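Local coordinates for uncharacterized protein (Thermus thermophilus HB8, PDB 4WVA) that hydrolyses mannosylglycerate to mannose and glycerate, and probably glucosylglycerate as well, as a GH63 glycoside hydrolase with an (alpha/alpha)6-barrel, at residues 270-284 with 305-319. Numbering follows the deposited sequence.
Sequences EVGLEALWDREAGFY and PLFAGTPHQGRASLL
The guanidinium of Arg315 stacks on one face of the Trp277 indole, the planes 10° apart. Arg315 CZ is 3.5 Å from the centroid of the Trp277 five-membered ring, a cation-pi contact. Arg315 CG sits 3.6 Å above the centroid of the Trp277 six-membered ring, a CH-pi contact. The bend at chi3 (-70°) of Arg315 lets both parts follow the same face. Trp277 CZ2 meets Leu318 CD1, and Leu319 CD2 lies at the ring edge near Trp277 CZ3, both at 4.0 Å. Arg315 NH1 also forms a salt bridge with Glu274 OE1 at 3.0 Å, from above the carboxylate plane. Glu274 OE2 accepts from Tyr284 OH on its syn lone pair at 2.6 Å and from Thr310 OG1 on the anti side at 2.7 Å. Together these bonds fix the carboxylate. With Trp277 replaced by an alanine, the guanidinium of Arg315 would probably lose its stacking surface, and a gap would open beside Leu318 and Leu319. Pro305 CG packs over the centre of the Tyr284 ring. The like charges of Arg279 NH2 and Arg315 NH2 come within 4.0 Å, but Arg279 NE forms a salt bridge with Asp368 of the second subunit. In this (alpha/alpha)6-barrel protein, a beta hairpin with a G1 bulge at Gly282 and Phe283 follows helix 260-275 and is set against helices 305-308 and 313-327. Helix 235-254 packs against Leu273, Pro305 and Thr310.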
loop_
_atom_site.group_PDB
_atom_site.type_symbol
_atom_site.label_atom_id
_atom_site.label_comp_id
_atom_site.label_asym_id
_atom_site.label_seq_id
_atom_site.Cartn_x
_atom_site.Cartn_y
_atom_site.Cartn_z
ATOM N N GLU A 270 1.799 -6.923 -5.926
ATOM C CA GLU A 270 1.787 -5.496 -5.717
ATOM C C GLU A 270 3.223 -4.977 -5.740
ATOM O O GLU A 270 3.510 -3.917 -6.302
ATOM C CB GLU A 270 1.137 -5.177 -4.372
ATOM C CG GLU A 270 0.963 -3.690 -4.149
ATOM C CD GLU A 270 0.023 -3.384 -3.015
ATOM O OE1 GLU A 270 -0.381 -4.331 -2.302
ATOM O OE2 GLU A 270 -0.300 -2.189 -2.840
ATOM N N VAL A 271 4.124 -5.728 -5.107
ATOM C CA VAL A 271 5.541 -5.368 -5.116
ATOM C C VAL A 271 6.054 -5.363 -6.558
ATOM O O VAL A 271 6.666 -4.405 -6.987
ATOM C CB VAL A 271 6.399 -6.326 -4.287
ATOM C CG1 VAL A 271 7.878 -6.013 -4.475
ATOM C CG2 VAL A 271 6.006 -6.248 -2.822
ATOM N N GLY A 272 5.765 -6.431 -7.292
ATOM C CA GLY A 272 6.244 -6.566 -8.673
ATOM C C GLY A 272 5.713 -5.486 -9.594
ATOM O O GLY A 272 6.450 -4.866 -10.350
ATOM N N LEU A 273 4.407 -5.253 -9.548
ATOM C CA LEU A 273 3.832 -4.307 -10.504
ATOM C C LEU A 273 4.362 -2.912 -10.282
ATOM O O LEU A 273 4.686 -2.201 -11.233
ATOM C CB LEU A 273 2.287 -4.332 -10.453
ATOM C CG LEU A 273 1.580 -3.677 -11.651
ATOM C CD1 LEU A 273 1.841 -4.435 -12.935
ATOM C CD2 LEU A 273 0.083 -3.554 -11.397
ATOM N N GLU A 274 4.505 -2.504 -9.024
ATOM C CA GLU A 274 5.071 -1.198 -8.744
ATOM C C GLU A 274 6.539 -1.048 -9.125
ATOM O O GLU A 274 6.991 0.061 -9.424
ATOM C CB GLU A 274 4.794 -0.774 -7.302
ATOM C CG GLU A 274 3.334 -0.443 -7.086
ATOM C CD GLU A 274 2.885 0.740 -7.942
ATOM O OE1 GLU A 274 3.337 1.871 -7.700
ATOM O OE2 GLU A 274 2.092 0.512 -8.853
ATOM N N ALA A 275 7.268 -2.159 -9.207
ATOM C CA ALA A 275 8.648 -2.143 -9.658
ATOM C C ALA A 275 8.772 -1.691 -11.114
ATOM O O ALA A 275 9.803 -1.177 -11.509
ATOM C CB ALA A 275 9.292 -3.512 -9.492
ATOM N N LEU A 276 7.735 -1.893 -11.913
ATOM C CA LEU A 276 7.788 -1.547 -13.337
ATOM C C LEU A 276 7.757 -0.053 -13.584
ATOM O O LEU A 276 7.993 0.408 -14.710
ATOM C CB LEU A 276 6.634 -2.213 -14.093
ATOM C CG LEU A 276 6.547 -3.747 -13.984
ATOM C CD1 LEU A 276 5.371 -4.253 -14.795
ATOM C CD2 LEU A 276 7.840 -4.395 -14.438
ATOM N N TRP A 277 7.432 0.724 -12.556
ATOM C CA TRP A 277 7.442 2.174 -12.692
ATOM C C TRP A 277 8.856 2.701 -12.917
ATOM O O TRP A 277 9.749 2.388 -12.130
ATOM C CB TRP A 277 6.890 2.824 -11.433
ATOM C CG TRP A 277 6.876 4.334 -11.494
ATOM C CD1 TRP A 277 7.731 5.197 -10.867
ATOM C CD2 TRP A 277 5.939 5.144 -12.193
ATOM N NE1 TRP A 277 7.384 6.493 -11.143
ATOM C CE2 TRP A 277 6.286 6.488 -11.957
ATOM C CE3 TRP A 277 4.826 4.864 -12.992
ATOM C CZ2 TRP A 277 5.562 7.553 -12.507
ATOM C CZ3 TRP A 277 4.112 5.914 -13.533
ATOM C CH2 TRP A 277 4.472 7.237 -13.285
ATOM N N ASP A 278 9.026 3.518 -13.960
ATOM C CA ASP A 278 10.277 4.197 -14.225
ATOM C C ASP A 278 10.136 5.665 -13.846
ATOM O O ASP A 278 9.377 6.413 -14.458
ATOM C CB ASP A 278 10.668 4.074 -15.704
ATOM C CG ASP A 278 12.065 4.593 -15.957
ATOM O OD1 ASP A 278 12.209 5.752 -16.333
ATOM O OD2 ASP A 278 13.020 3.869 -15.636
ATOM N N ARG A 279 10.843 6.063 -12.791
ATOM C CA ARG A 279 10.763 7.441 -12.325
ATOM C C ARG A 279 11.273 8.476 -13.317
ATOM O O ARG A 279 10.705 9.555 -13.402
ATOM C CB ARG A 279 11.494 7.599 -10.992
ATOM C CG ARG A 279 10.786 6.932 -9.836
ATOM C CD ARG A 279 11.720 6.886 -8.641
ATOM N NE ARG A 279 11.094 6.526 -7.372
ATOM C CZ ARG A 279 10.949 5.287 -6.913
ATOM N NH1 ARG A 279 11.316 4.237 -7.644
ATOM N NH2 ARG A 279 10.414 5.089 -5.706
ATOM N N GLU A 280 12.331 8.167 -14.061
ATOM C CA GLU A 280 12.872 9.144 -15.006
ATOM C C GLU A 280 11.879 9.437 -16.133
ATOM O O GLU A 280 11.670 10.593 -16.513
ATOM C CB GLU A 280 14.215 8.660 -15.554
ATOM C CG GLU A 280 15.116 9.771 -16.035
ATOM C CD GLU A 280 16.528 9.284 -16.284
ATOM O OE1 GLU A 280 17.392 9.485 -15.415
ATOM O OE2 GLU A 280 16.765 8.677 -17.336
ATOM N N ALA A 281 11.208 8.390 -16.619
ATOM C CA ALA A 281 10.207 8.518 -17.683
ATOM C C ALA A 281 8.834 8.928 -17.175
ATOM O O ALA A 281 8.021 9.473 -17.926
ATOM C CB ALA A 281 10.114 7.204 -18.464
ATOM N N GLY A 282 8.566 8.682 -15.891
ATOM C CA GLY A 282 7.263 8.920 -15.323
ATOM C C GLY A 282 6.197 8.038 -15.959
ATOM O O GLY A 282 5.129 8.501 -16.344
ATOM N N PHE A 283 6.492 6.750 -16.046
ATOM C CA PHE A 283 5.585 5.814 -16.701
ATOM C C PHE A 283 5.931 4.383 -16.319
ATOM O O PHE A 283 7.013 4.127 -15.824
ATOM C CB PHE A 283 5.720 5.981 -18.218
ATOM C CG PHE A 283 4.469 5.664 -18.960
ATOM C CD1 PHE A 283 3.390 6.534 -18.907
ATOM C CD2 PHE A 283 4.356 4.504 -19.712
ATOM C CE1 PHE A 283 2.211 6.253 -19.580
ATOM C CE2 PHE A 283 3.181 4.229 -20.395
ATOM C CZ PHE A 283 2.113 5.106 -20.342
ATOM N N TYR A 284 4.981 3.466 -16.515
ATOM C CA TYR A 284 5.228 2.048 -16.293
ATOM C C TYR A 284 5.697 1.390 -17.591
ATOM O O TYR A 284 5.058 1.559 -18.639
ATOM C CB TYR A 284 3.968 1.320 -15.846
ATOM C CG TYR A 284 3.462 1.643 -14.446
ATOM C CD1 TYR A 284 3.915 0.942 -13.349
ATOM C CD2 TYR A 284 2.489 2.617 -14.242
ATOM C CE1 TYR A 284 3.420 1.188 -12.074
ATOM C CE2 TYR A 284 1.999 2.889 -12.977
ATOM C CZ TYR A 284 2.467 2.177 -11.893
ATOM O OH TYR A 284 1.963 2.455 -10.635
ATOM N N PRO A 305 -1.872 -0.216 -14.639
ATOM C CA PRO A 305 -1.813 -0.365 -13.168
ATOM C C PRO A 305 -2.879 0.428 -12.407
ATOM O O PRO A 305 -3.208 0.089 -11.278
ATOM C CB PRO A 305 -0.376 0.036 -12.833
ATOM C CG PRO A 305 0.375 -0.388 -14.046
ATOM C CD PRO A 305 -0.530 0.014 -15.191
ATOM N N LEU A 306 -3.439 1.465 -13.014
ATOM C CA LEU A 306 -4.580 2.141 -12.394
ATOM C C LEU A 306 -5.758 1.181 -12.159
ATOM O O LEU A 306 -6.433 1.242 -11.128
ATOM C CB LEU A 306 -5.028 3.311 -13.256
ATOM C CG LEU A 306 -4.013 4.427 -13.472
ATOM C CD1 LEU A 306 -4.433 5.291 -14.656
ATOM C CD2 LEU A 306 -3.820 5.260 -12.212
ATOM N N PHE A 307 -6.004 0.313 -13.139
ATOM C CA PHE A 307 -7.069 -0.682 -13.070
ATOM C C PHE A 307 -6.749 -1.740 -12.009
ATOM O O PHE A 307 -7.653 -2.324 -11.413
ATOM C CB PHE A 307 -7.208 -1.312 -14.465
ATOM C CG PHE A 307 -8.372 -2.261 -14.634
ATOM C CD1 PHE A 307 -9.676 -1.792 -14.623
ATOM C CD2 PHE A 307 -8.160 -3.616 -14.844
ATOM C CE1 PHE A 307 -10.743 -2.640 -14.826
ATOM C CE2 PHE A 307 -9.227 -4.471 -15.059
ATOM C CZ PHE A 307 -10.514 -3.987 -15.032
ATOM N N ALA A 308 -5.463 -2.008 -11.812
ATOM C CA ALA A 308 -5.023 -2.906 -10.741
ATOM C C ALA A 308 -5.204 -2.293 -9.337
ATOM O O ALA A 308 -5.432 -3.004 -8.363
ATOM C CB ALA A 308 -3.570 -3.315 -10.955
ATOM N N GLY A 309 -5.068 -0.981 -9.235
ATOM C CA GLY A 309 -5.212 -0.282 -7.958
ATOM C C GLY A 309 -3.965 -0.281 -7.086
ATOM O O GLY A 309 -4.060 -0.113 -5.865
ATOM N N THR A 310 -2.803 -0.443 -7.713
ATOM C CA THR A 310 -1.504 -0.477 -7.000
ATOM C C THR A 310 -0.796 0.875 -6.785
ATOM O O THR A 310 -0.121 1.051 -5.763
ATOM C CB THR A 310 -0.509 -1.464 -7.689
ATOM O OG1 THR A 310 -0.128 -0.995 -8.992
ATOM C CG2 THR A 310 -1.091 -2.839 -7.794
ATOM N N PRO A 311 -0.899 1.834 -7.728
ATOM C CA PRO A 311 -0.125 3.048 -7.473
ATOM C C PRO A 311 -0.670 3.878 -6.329
ATOM O O PRO A 311 -1.850 3.764 -5.991
ATOM C CB PRO A 311 -0.293 3.875 -8.757
ATOM C CG PRO A 311 -1.342 3.238 -9.525
ATOM C CD PRO A 311 -1.478 1.819 -9.082
ATOM N N HIS A 312 0.177 4.718 -5.751
ATOM C CA HIS A 312 -0.318 5.805 -4.940
ATOM C C HIS A 312 -0.814 6.940 -5.840
ATOM O O HIS A 312 -0.590 6.953 -7.037
ATOM C CB HIS A 312 0.707 6.291 -3.877
ATOM C CG HIS A 312 2.020 6.768 -4.423
ATOM N ND1 HIS A 312 2.141 7.878 -5.226
ATOM C CD2 HIS A 312 3.285 6.333 -4.204
ATOM C CE1 HIS A 312 3.416 8.086 -5.513
ATOM N NE2 HIS A 312 4.132 7.166 -4.904
ATOM N N GLN A 313 -1.535 7.852 -5.227
ATOM C CA GLN A 313 -2.196 8.938 -5.936
ATOM C C GLN A 313 -1.253 9.833 -6.717
ATOM O O GLN A 313 -1.615 10.329 -7.775
ATOM C CB GLN A 313 -2.918 9.805 -4.912
ATOM C CG GLN A 313 -3.818 10.872 -5.490
ATOM C CD GLN A 313 -5.015 10.304 -6.181
ATOM O OE1 GLN A 313 -5.721 11.028 -6.883
ATOM N NE2 GLN A 313 -5.313 9.023 -5.940
ATOM N N GLY A 314 -0.081 10.094 -6.154
ATOM C CA GLY A 314 0.938 10.904 -6.834
ATOM C C GLY A 314 1.316 10.296 -8.162
ATOM O O GLY A 314 1.361 10.975 -9.194
ATOM N N ARG A 315 1.558 8.998 -8.153
ATOM C CA ARG A 315 1.882 8.265 -9.327
ATOM C C ARG A 315 0.698 8.276 -10.328
ATOM O O ARG A 315 0.881 8.460 -11.526
ATOM C CB ARG A 315 2.254 6.850 -8.927
ATOM C CG ARG A 315 2.849 6.028 -10.012
ATOM C CD ARG A 315 3.702 4.924 -9.396
ATOM N NE ARG A 315 4.899 5.467 -8.797
ATOM C CZ ARG A 315 5.856 4.761 -8.221
ATOM N NH1 ARG A 315 5.797 3.437 -8.180
ATOM N NH2 ARG A 315 6.934 5.406 -7.741
ATOM N N ALA A 316 -0.520 8.115 -9.820
ATOM C CA ALA A 316 -1.713 8.216 -10.651
ATOM C C ALA A 316 -1.824 9.612 -11.283
ATOM O O ALA A 316 -2.219 9.752 -12.442
ATOM C CB ALA A 316 -2.971 7.890 -9.843
ATOM N N SER A 317 -1.447 10.635 -10.522
ATOM C CA SER A 317 -1.488 11.999 -11.040
ATOM C C SER A 317 -0.468 12.198 -12.165
ATOM O O SER A 317 -0.754 12.922 -13.127
ATOM C CB SER A 317 -1.327 13.038 -9.910
ATOM O OG SER A 317 0.021 13.396 -9.679
ATOM N N LEU A 318 0.695 11.558 -12.072
ATOM C CA LEU A 318 1.691 11.627 -13.160
ATOM C C LEU A 318 1.171 10.926 -14.434
ATOM O O LEU A 318 1.370 11.408 -15.568
ATOM C CB LEU A 318 3.058 11.084 -12.708
ATOM C CG LEU A 318 3.695 11.913 -11.583
ATOM C CD1 LEU A 318 4.894 11.192 -11.010
ATOM C CD2 LEU A 318 4.118 13.277 -12.084
ATOM N N LEU A 319 0.478 9.795 -14.263
ATOM C CA LEU A 319 -0.207 9.176 -15.398
ATOM C C LEU A 319 -1.307 10.081 -15.979
ATOM O O LEU A 319 -1.458 10.150 -17.212
ATOM C CB LEU A 319 -0.775 7.802 -15.016
ATOM C CG LEU A 319 0.236 6.676 -14.810
ATOM C CD1 LEU A 319 -0.475 5.386 -14.384
ATOM C CD2 LEU A 319 1.034 6.428 -16.090
#